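Local coordinates for FKBO (PDB 4BPS), which hydrolyses chorismate to pyruvate and a dihydroxycyclohexadiene carboxylic acid, a step in the biosynthesis of the immunosuppressants FK506 and FK520, at residues A[64-69]-A[183-188]; A[260-265]-A[333-338]; A[299-304]-A[327-332]. One frame throughout, in Å; residues are numbered along the deposited sequence.

From the N terminus, the chain first passes the loop 64-69, between strands 57-62 and 72-77. Contact 1 closes when 183-188, at the end of strand 178-184, comes back to that loop, joining the N-terminal sheet to the edge of the next one. The other two contacts lie later in the chain. Contact 2 opens on helix 259-274 and closes at 333-338, and contact 3 (299-304 with 327-332) falls wholly within that span. Contacts 2 and 3 share a sheet through the neighbouring strands 296-300 and 337-343, and E338 and A331 border the ligand pocket. H327 joins contact 3 to contact 1 by hydrogen bonds to T66 and H185.

Contact 1. Residues A[64-69]-A[183-188]; sequences TTTRDD and GAHGGG
T64 meets G183 and H185 mainly through carbon. Its methyl CG2 lies 4.0 Å from the carbonyl O of G183, and its carbonyl carbon C approaches the edge of the imidazole, 4.2 Å from H185 CD2. The polar groups look elsewhere: T64 OG1 is hydrogen-bonded to H44, and the G183 carbonyl to the hydroxyl of T328. Although the backbones come close here, with T64 CA and A184 CA 4.8 Å apart, no hydrogen bond links the two segments. T65 takes part through its backbone, its O standing 3.9 Å from H185 CD2 and oblique to the ring, while its CB points away and its hydroxyl bonds to E70 and to the backbone N of H327. T66 brings the clearest side-chain interaction, a CH-pi contact in which CG2 sits over one face of H185, 3.6 Å from the ring centroid and 22° off the normal. The methyl is shifted toward the rim, 3.4 Å from H185 NE2. With chi1 at 61°, T66 OG1 lies between the backbone N and the carbonyl carbon, which leaves CG2 to reach the ring and lets OG1 bond to H327 ND1. NE2 of H185 is itself hydrogen-bonded to the carbonyl O of H327, so one residue of a third segment holds both partners. The ring of H63 also meets that of H185, their planes at about 50°. The contact thus joins the loop between strands 57-62 and 72-77 to the edge strand 178-184 of the six-stranded sheet in this YjgF-fold enzyme, just past A179, T180 and G181, which line the ligand pocket on that strand.

Contact 2. Residues A[260-265]-A[333-338]; sequences TGQCEV and EDLLVE. With 3EB (3-(2-carboxyethyl)benzoic acid), chain B.
Q262 on helix 259-274 spreads its amide along the backbone of D334 to L336. NE2 donates to D334 O at 3.0 Å in a nearly straight bond (175°) that lies in the carbonyl plane, and it also bonds to the carbonyl of H255. On the other side of the amide, OE1 accepts twice: from L336 N at 2.8 Å, the donor tilted 22° from the carbonyl plane, and from a water at 2.8 Å that donates as well to V337 O. Different partners on its oxygen and nitrogen fix which way round the amide lies. Cutting Q262 back to an alanine is likely to leave L336 N and D334 O without their side-chain mates and the water one acceptor short. In this YjgF-fold enzyme the helix lies against the start of strand 337-343 and the loop that leads into it. V337 CG1 supplies the apolar part, 3.8 Å from Q262 CB and 4.0 Å from C263 CB, while the side chain of L336 crosses that of Q262 at about a right angle. E338, the proton acceptor of the reaction, starts away from the helix, and its OE2 comes within 3.2 Å of CA of the bound 3-(2-carboxyethyl)benzoic acid.

Contact 3. Residues A[299-304]-A[327-332]; sequences YVRRRE and HTDIAR
V300 and H327 form a parallel beta bridge, T328 N donating to V300 O at 3.0 Å, and the end-to-end directions of 299-303 and 327-332 are 114° apart; R301 and D329 still lie close, their CA atoms 4.7 Å apart. H327, with CG anti to the backbone N (chi1 175°), turns a ring edge to the carbonyl O of V300, and CB of R303 lies over one face as a CH-pi contact, 4.1 Å from the centroid. A water accepts from R303 N and, weakly, from H327 NE2; ND1 is taken by T66. The R303 guanidinium, salt-bridged to E70, lays one face on H327 CB. Strands 296-300 and 323-327 are parallel neighbours joined through helix 306-314, a beta-alpha-beta crossover, and this helix packs on the sheet face that carries V300 and H327. The R301 chain bends at chi3 (-63°) and brings its guanidinium to the outgoing loop. NE bonds to L335 O, and NH2 bonds to N145 and, weakly, to I330 O at 3.1 Å. NH1 is 3.4 Å from D329 OD1, a salt bridge of charges alone because the oxygen lies well out of the guanidinium plane. A second water donates to both R301 O and D329 OD1. On the buried side, Y299 CB meets I330 CD1 at 3.9 Å, and the Y299 side chain runs alongside that of T328; I330 immediately precedes A331 of the ligand pocket.

Contact 1. Residues A[64-69]-A[183-188]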
loop_
_atom_site.group_PDB
_atom_site.type_symbol
_atom_site.label_atom_id
_atom_site.label_comp_id
_atom_site.label_asym_id
_atom_site.label_seq_id
_atom_site.Cartn_x
_atom_site.Cartn_y
_atom_site.Cartn_z
ATOM N N THR A 64 -1.525 -12.771 -3.613
ATOM C CA THR A 64 -0.662 -12.354 -2.517
ATOM C C THR A 64 -0.510 -13.395 -1.411
ATOM O O THR A 64 0.170 -13.128 -0.409
ATOM C CB THR A 64 -1.147 -11.053 -1.927
ATOM O OG1 THR A 64 -2.561 -11.171 -1.710
ATOM C CG2 THR A 64 -0.835 -9.882 -2.870
ATOM N N THR A 65 -1.075 -14.593 -1.595
ATOM C CA THR A 65 -0.786 -15.679 -0.665
ATOM C C THR A 65 -0.917 -17.030 -1.350
ATOM O O THR A 65 -1.264 -17.095 -2.525
ATOM C CB THR A 65 -1.613 -15.549 0.629
ATOM O OG1 THR A 65 -0.965 -16.345 1.647
ATOM C CG2 THR A 65 -3.076 -15.950 0.389
ATOM N N THR A 66 -0.585 -18.092 -0.621
ATOM C CA THR A 66 -0.420 -19.418 -1.210
ATOM C C THR A 66 -1.389 -20.452 -0.661
ATOM O O THR A 66 -1.327 -21.605 -1.068
ATOM C CB THR A 66 1.022 -19.928 -1.023
ATOM O OG1 THR A 66 1.298 -20.016 0.375
ATOM C CG2 THR A 66 2.023 -19.002 -1.704
ATOM N N ARG A 67 -2.270 -20.057 0.259
ATOM C CA ARG A 67 -3.313 -20.956 0.773
ATOM C C ARG A 67 -4.665 -20.256 0.674
ATOM O O ARG A 67 -4.806 -19.086 1.073
ATOM C CB ARG A 67 -3.090 -21.300 2.232
ATOM C CG ARG A 67 -1.891 -22.168 2.512
ATOM C CD ARG A 67 -1.770 -22.362 4.010
ATOM N NE ARG A 67 -2.947 -23.028 4.573
ATOM C CZ ARG A 67 -3.100 -24.346 4.662
ATOM N NH1 ARG A 67 -2.137 -25.160 4.236
ATOM N NH2 ARG A 67 -4.207 -24.851 5.192
ATOM N N ASP A 68 -5.694 -20.982 0.225
ATOM C CA ASP A 68 -7.023 -20.392 0.112
ATOM C C ASP A 68 -7.574 -19.959 1.463
ATOM O O ASP A 68 -8.359 -18.999 1.544
ATOM C CB ASP A 68 -7.988 -21.367 -0.545
ATOM C CG ASP A 68 -7.883 -21.358 -2.042
ATOM O OD1 ASP A 68 -7.255 -20.416 -2.565
ATOM O OD2 ASP A 68 -8.456 -22.273 -2.686
ATOM N N ASP A 69 -7.169 -20.637 2.537
ATOM C CA ASP A 69 -7.711 -20.292 3.856
ATOM C C ASP A 69 -7.117 -18.970 4.396
ATOM O O ASP A 69 -7.533 -18.492 5.446
ATOM C CB ASP A 69 -7.643 -21.452 4.865
ATOM C CG ASP A 69 -6.240 -21.841 5.275
ATOM O OD1 ASP A 69 -5.249 -21.171 4.930
ATOM O OD2 ASP A 69 -6.136 -22.869 5.993
ATOM N N GLY A 183 5.546 -8.576 -3.088
ATOM C CA GLY A 183 5.455 -9.600 -4.118
ATOM C C GLY A 183 4.056 -10.133 -4.328
ATOM O O GLY A 183 3.166 -10.041 -3.477
ATOM N N ALA A 184 3.891 -10.721 -5.502
ATOM C CA ALA A 184 2.755 -11.579 -5.803
ATOM C C ALA A 184 3.289 -12.836 -6.500
ATOM O O ALA A 184 4.377 -12.833 -7.075
ATOM C CB ALA A 184 1.739 -10.841 -6.694
ATOM N N HIS A 185 2.472 -13.887 -6.504
ATOM C CA HIS A 185 2.892 -15.176 -7.042
ATOM C C HIS A 185 2.478 -15.373 -8.507
ATOM O O HIS A 185 2.717 -16.438 -9.071
ATOM C CB HIS A 185 2.325 -16.319 -6.199
ATOM C CG HIS A 185 2.742 -16.254 -4.762
ATOM N ND1 HIS A 185 3.927 -16.789 -4.310
ATOM C CD2 HIS A 185 2.153 -15.664 -3.691
ATOM C CE1 HIS A 185 4.036 -16.549 -3.010
ATOM N NE2 HIS A 185 2.979 -15.861 -2.614
ATOM N N GLY A 186 1.885 -14.344 -9.108
ATOM C CA GLY A 186 1.518 -14.333 -10.506
ATOM C C GLY A 186 0.807 -13.026 -10.768
ATOM O O GLY A 186 0.511 -12.278 -9.846
ATOM N N GLY A 187 0.535 -12.732 -12.037
ATOM C CA GLY A 187 -0.317 -11.617 -12.381
ATOM C C GLY A 187 0.320 -10.264 -12.597
ATOM O O GLY A 187 -0.338 -9.239 -12.368
ATOM N N GLY A 188 1.565 -10.206 -13.060
ATOM C CA GLY A 188 2.141 -8.910 -13.404
ATOM C C GLY A 188 2.148 -7.938 -12.230
ATOM O O GLY A 188 2.393 -8.314 -11.080
#

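Contact 2. Residues A[260-265]-A[333-338]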
loop_
_atom_site.group_PDB
_atom_site.type_symbol
_atom_site.label_atom_id
_atom_site.label_comp_id
_atom_site.label_asym_id
_atom_site.label_seq_id
_atom_site.Cartn_x
_atom_site.Cartn_y
_atom_site.Cartn_z
ATOM N N THR A 260 12.103 -12.981 13.536
ATOM C CA THR A 260 11.607 -12.404 14.779
ATOM C C THR A 260 12.190 -10.998 14.978
ATOM O O THR A 260 11.460 -10.038 15.246
ATOM C CB THR A 260 11.957 -13.308 15.961
ATOM O OG1 THR A 260 11.230 -14.522 15.829
ATOM C CG2 THR A 260 11.587 -12.655 17.294
ATOM N N GLY A 261 13.513 -10.875 14.851
ATOM C CA GLY A 261 14.151 -9.583 15.000
ATOM C C GLY A 261 13.687 -8.566 13.962
ATOM O O GLY A 261 13.404 -7.406 14.283
ATOM N N GLN A 262 13.557 -8.995 12.700
ATOM C CA GLN A 262 13.038 -8.090 11.676
ATOM C C GLN A 262 11.624 -7.649 12.008
ATOM O O GLN A 262 11.277 -6.482 11.809
ATOM C CB GLN A 262 13.082 -8.688 10.271
ATOM C CG GLN A 262 14.504 -8.835 9.728
ATOM C CD GLN A 262 14.528 -9.124 8.252
ATOM O OE1 GLN A 262 13.520 -9.044 7.541
ATOM N NE2 GLN A 262 15.694 -9.466 7.755
ATOM N N CYS A 263 10.787 -8.569 12.496
ATOM C CA CYS A 263 9.399 -8.219 12.800
ATOM C C CYS A 263 9.366 -7.210 13.973
ATOM O O CYS A 263 8.593 -6.240 13.945
ATOM C CB CYS A 263 8.631 -9.483 13.138
ATOM S SG CYS A 263 6.834 -9.228 13.251
ATOM N N GLU A 264 10.215 -7.436 14.989
ATOM C CA GLU A 264 10.276 -6.503 16.119
ATOM C C GLU A 264 10.708 -5.104 15.655
ATOM O O GLU A 264 10.136 -4.104 16.098
ATOM C CB GLU A 264 11.213 -7.032 17.196
ATOM C CG GLU A 264 10.727 -8.307 17.894
ATOM C CD GLU A 264 9.613 -8.096 18.919
ATOM O OE1 GLU A 264 9.144 -6.966 19.083
ATOM O OE2 GLU A 264 9.191 -9.086 19.551
ATOM N N VAL A 265 11.716 -5.021 14.783
ATOM C CA VAL A 265 12.161 -3.727 14.291
ATOM C C VAL A 265 11.113 -3.083 13.380
ATOM O O VAL A 265 10.917 -1.871 13.405
ATOM C CB VAL A 265 13.539 -3.828 13.600
ATOM C CG1 VAL A 265 13.901 -2.521 12.900
ATOM C CG2 VAL A 265 14.594 -4.180 14.651
ATOM N N GLU A 333 15.302 -9.434 -1.246
ATOM C CA GLU A 333 15.398 -10.845 -0.896
ATOM C C GLU A 333 15.679 -11.036 0.602
ATOM O O GLU A 333 15.110 -11.952 1.203
ATOM C CB GLU A 333 16.477 -11.566 -1.726
ATOM C CG GLU A 333 16.641 -13.072 -1.408
ATOM C CD GLU A 333 15.504 -13.941 -1.949
ATOM O OE1 GLU A 333 14.814 -13.552 -2.930
ATOM O OE2 GLU A 333 15.298 -15.040 -1.389
ATOM N N ASP A 334 16.520 -10.173 1.195
ATOM C CA ASP A 334 16.865 -10.359 2.605
ATOM C C ASP A 334 15.870 -9.790 3.616
ATOM O O ASP A 334 16.082 -9.942 4.822
ATOM C CB ASP A 334 18.294 -9.877 2.912
ATOM C CG ASP A 334 18.495 -8.379 2.760
ATOM O OD1 ASP A 334 17.514 -7.607 2.674
ATOM O OD2 ASP A 334 19.685 -7.971 2.804
ATOM N N LEU A 335 14.787 -9.190 3.135
ATOM C CA LEU A 335 13.684 -8.818 4.011
ATOM C C LEU A 335 12.721 -9.988 4.090
ATOM O O LEU A 335 12.347 -10.576 3.067
ATOM C CB LEU A 335 12.995 -7.541 3.523
ATOM C CG LEU A 335 13.883 -6.288 3.579
ATOM C CD1 LEU A 335 13.182 -5.120 2.892
ATOM C CD2 LEU A 335 14.281 -5.925 5.023
ATOM N N LEU A 336 12.312 -10.301 5.315
ATOM C CA LEU A 336 11.584 -11.521 5.611
ATOM C C LEU A 336 10.137 -11.291 6.023
ATOM O O LEU A 336 9.343 -12.242 6.093
ATOM C CB LEU A 336 12.301 -12.257 6.749
ATOM C CG LEU A 336 13.786 -12.543 6.490
ATOM C CD1 LEU A 336 14.448 -13.115 7.731
ATOM C CD2 LEU A 336 13.953 -13.469 5.304
ATOM N N VAL A 337 9.804 -10.036 6.349
ATOM C CA VAL A 337 8.496 -9.693 6.894
ATOM C C VAL A 337 8.281 -8.199 6.734
ATOM O O VAL A 337 9.244 -7.416 6.812
ATOM C CB VAL A 337 8.408 -10.098 8.389
ATOM C CG1 VAL A 337 9.545 -9.475 9.250
ATOM C CG2 VAL A 337 7.016 -9.760 8.975
ATOM N N GLU A 338 7.036 -7.784 6.493
ATOM C CA GLU A 338 6.685 -6.372 6.555
ATOM C C GLU A 338 5.256 -6.243 7.071
ATOM O O GLU A 338 4.459 -7.179 6.943
ATOM C CB GLU A 338 6.712 -5.709 5.190
ATOM C CG GLU A 338 8.072 -5.455 4.668
ATOM C CD GLU A 338 8.013 -4.634 3.402
ATOM O OE1 GLU A 338 6.974 -4.722 2.677
ATOM O OE2 GLU A 338 8.967 -3.906 3.103
HETATM C C 3EB B . 11.749 -0.275 2.426
HETATM O O 3EB B . 12.418 0.166 1.485
HETATM C CA 3EB B . 11.099 -1.629 2.377
HETATM O OAB 3EB B . 8.688 0.306 -3.344
HETATM O OAD 3EB B . 6.642 1.015 -2.858
HETATM C CAE 3EB B . 8.364 -0.530 1.606
HETATM C CAF 3EB B . 7.271 0.240 1.228
HETATM C CAG 3EB B . 9.258 -1.010 0.649
HETATM C CAH 3EB B . 7.048 0.533 -0.107
HETATM C CAL 3EB B . 7.759 0.465 -2.525
HETATM C CAM 3EB B . 9.030 -0.688 -0.690
HETATM C CAN 3EB B . 7.943 0.095 -1.078
HETATM O OXT 3EB B . 11.613 0.368 3.537
HETATM C C2 3EB B . 10.432 -1.905 1.013
HETATM O O HOH W 1 11.817 -6.807 7.312
#

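Contact 3. Residues A[299-304]-A[327-332]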
loop_
_atom_site.group_PDB
_atom_site.type_symbol
_atom_site.label_atom_id
_atom_site.label_comp_id
_atom_site.label_asym_id
_atom_site.label_seq_id
_atom_site.Cartn_x
_atom_site.Cartn_y
_atom_site.Cartn_z
ATOM N N TYR A 299 3.032 -9.275 5.729
ATOM C CA TYR A 299 3.555 -10.064 4.630
ATOM C C TYR A 299 4.752 -10.838 5.118
ATOM O O TYR A 299 5.643 -10.247 5.747
ATOM C CB TYR A 299 3.983 -9.134 3.509
ATOM C CG TYR A 299 2.933 -8.147 3.036
ATOM C CD1 TYR A 299 1.875 -8.550 2.219
ATOM C CD2 TYR A 299 3.017 -6.787 3.361
ATOM C CE1 TYR A 299 0.941 -7.635 1.738
ATOM C CE2 TYR A 299 2.093 -5.858 2.888
ATOM C CZ TYR A 299 1.055 -6.295 2.067
ATOM O OH TYR A 299 0.135 -5.424 1.544
ATOM N N VAL A 300 4.771 -12.150 4.862
ATOM C CA VAL A 300 5.807 -13.025 5.400
ATOM C C VAL A 300 6.369 -13.877 4.280
ATOM O O VAL A 300 5.624 -14.564 3.567
ATOM C CB VAL A 300 5.237 -13.952 6.502
ATOM C CG1 VAL A 300 6.329 -14.806 7.105
ATOM C CG2 VAL A 300 4.546 -13.109 7.612
ATOM N N ARG A 301 7.695 -13.841 4.118
ATOM C CA ARG A 301 8.339 -14.505 2.987
ATOM C C ARG A 301 8.240 -16.035 3.031
ATOM O O ARG A 301 7.961 -16.666 1.998
ATOM C CB ARG A 301 9.810 -14.079 2.921
ATOM C CG ARG A 301 10.631 -14.832 1.852
ATOM C CD ARG A 301 12.051 -14.286 1.763
ATOM N NE ARG A 301 12.087 -12.893 1.336
ATOM C CZ ARG A 301 12.022 -12.498 0.060
ATOM N NH1 ARG A 301 11.969 -13.383 -0.935
ATOM N NH2 ARG A 301 11.981 -11.191 -0.212
ATOM N N ARG A 302 8.542 -16.622 4.188
ATOM C CA ARG A 302 8.591 -18.082 4.327
ATOM C C ARG A 302 7.372 -18.641 5.042
ATOM O O ARG A 302 6.987 -18.142 6.103
ATOM C CB ARG A 302 9.814 -18.522 5.130
ATOM C CG ARG A 302 11.138 -18.042 4.560
ATOM C CD ARG A 302 12.294 -18.886 5.118
ATOM N NE ARG A 302 12.281 -18.917 6.582
ATOM C CZ ARG A 302 13.047 -19.702 7.342
ATOM N NH1 ARG A 302 13.910 -20.556 6.788
ATOM N NH2 ARG A 302 12.936 -19.654 8.682
ATOM N N ARG A 303 6.757 -19.684 4.478
ATOM C CA ARG A 303 5.625 -20.330 5.129
ATOM C C ARG A 303 5.969 -20.742 6.554
ATOM O O ARG A 303 5.170 -20.590 7.467
ATOM C CB ARG A 303 5.169 -21.525 4.273
ATOM C CG ARG A 303 4.186 -22.473 4.901
ATOM C CD ARG A 303 2.947 -21.790 5.348
ATOM N NE ARG A 303 2.237 -21.175 4.237
ATOM C CZ ARG A 303 1.209 -20.345 4.400
ATOM N NH1 ARG A 303 0.795 -20.024 5.640
ATOM N NH2 ARG A 303 0.568 -19.847 3.336
ATOM N N GLU A 304 7.186 -21.249 6.758
ATOM C CA GLU A 304 7.586 -21.747 8.059
ATOM C C GLU A 304 7.751 -20.628 9.090
ATOM O O GLU A 304 7.915 -20.916 10.262
ATOM C CB GLU A 304 8.882 -22.577 7.949
ATOM C CG GLU A 304 10.116 -21.767 7.515
ATOM C CD GLU A 304 11.143 -22.585 6.718
ATOM O OE1 GLU A 304 11.767 -23.490 7.311
ATOM O OE2 GLU A 304 11.349 -22.328 5.514
ATOM N N HIS A 327 1.364 -14.859 2.781
ATOM C CA HIS A 327 2.620 -15.506 2.472
ATOM C C HIS A 327 3.088 -15.034 1.102
ATOM O O HIS A 327 2.519 -15.473 0.081
ATOM C CB HIS A 327 2.419 -17.008 2.482
ATOM C CG HIS A 327 3.629 -17.757 2.069
ATOM N ND1 HIS A 327 3.562 -18.946 1.384
ATOM C CD2 HIS A 327 4.944 -17.457 2.209
ATOM C CE1 HIS A 327 4.792 -19.362 1.141
ATOM N NE2 HIS A 327 5.647 -18.475 1.624
ATOM N N THR A 328 4.070 -14.135 1.054
ATOM C CA THR A 328 4.521 -13.574 -0.211
ATOM C C THR A 328 5.878 -12.886 0.000
ATOM O O THR A 328 6.281 -12.611 1.127
ATOM C CB THR A 328 3.457 -12.607 -0.759
ATOM O OG1 THR A 328 3.668 -12.424 -2.165
ATOM C CG2 THR A 328 3.477 -11.262 -0.025
ATOM N N ASP A 329 6.580 -12.647 -1.100
ATOM C CA ASP A 329 7.918 -12.069 -1.048
ATOM C C ASP A 329 7.920 -10.562 -0.791
ATOM O O ASP A 329 6.908 -9.871 -0.985
ATOM C CB ASP A 329 8.652 -12.348 -2.353
ATOM C CG ASP A 329 9.093 -13.810 -2.509
ATOM O OD1 ASP A 329 8.914 -14.632 -1.604
ATOM O OD2 ASP A 329 9.699 -14.127 -3.537
ATOM N N ILE A 330 9.081 -10.080 -0.326
ATOM C CA ILE A 330 9.288 -8.684 0.024
ATOM C C ILE A 330 10.235 -8.029 -1.014
ATOM O O ILE A 330 10.931 -8.723 -1.764
ATOM C CB ILE A 330 9.909 -8.571 1.449
ATOM C CG1 ILE A 330 9.327 -9.634 2.413
ATOM C CG2 ILE A 330 9.786 -7.123 2.000
ATOM C CD1 ILE A 330 7.841 -9.488 2.749
ATOM N N ALA A 331 10.280 -6.692 -1.051
ATOM C CA ALA A 331 11.016 -5.976 -2.089
ATOM C C ALA A 331 12.502 -6.309 -2.168
ATOM O O ALA A 331 13.066 -6.211 -3.259
ATOM C CB ALA A 331 10.858 -4.466 -1.885
ATOM N N ARG A 332 13.139 -6.629 -1.028
ATOM C CA ARG A 332 14.517 -7.149 -1.022
ATOM C C ARG A 332 14.480 -8.601 -0.607
ATOM O O ARG A 332 13.750 -8.958 0.325
ATOM C CB ARG A 332 15.408 -6.439 -0.000
ATOM C CG ARG A 332 15.488 -4.958 -0.161
ATOM C CD ARG A 332 16.308 -4.351 0.941
ATOM N NE ARG A 332 16.318 -2.905 0.813
ATOM C CZ ARG A 332 16.849 -2.087 1.709
ATOM N NH1 ARG A 332 17.381 -2.544 2.862
ATOM N NH2 ARG A 332 16.825 -0.787 1.469
HETATM O O HOH W 2 6.780 -16.068 -0.534
HETATM O O HOH W 3 7.815 -20.699 1.974
#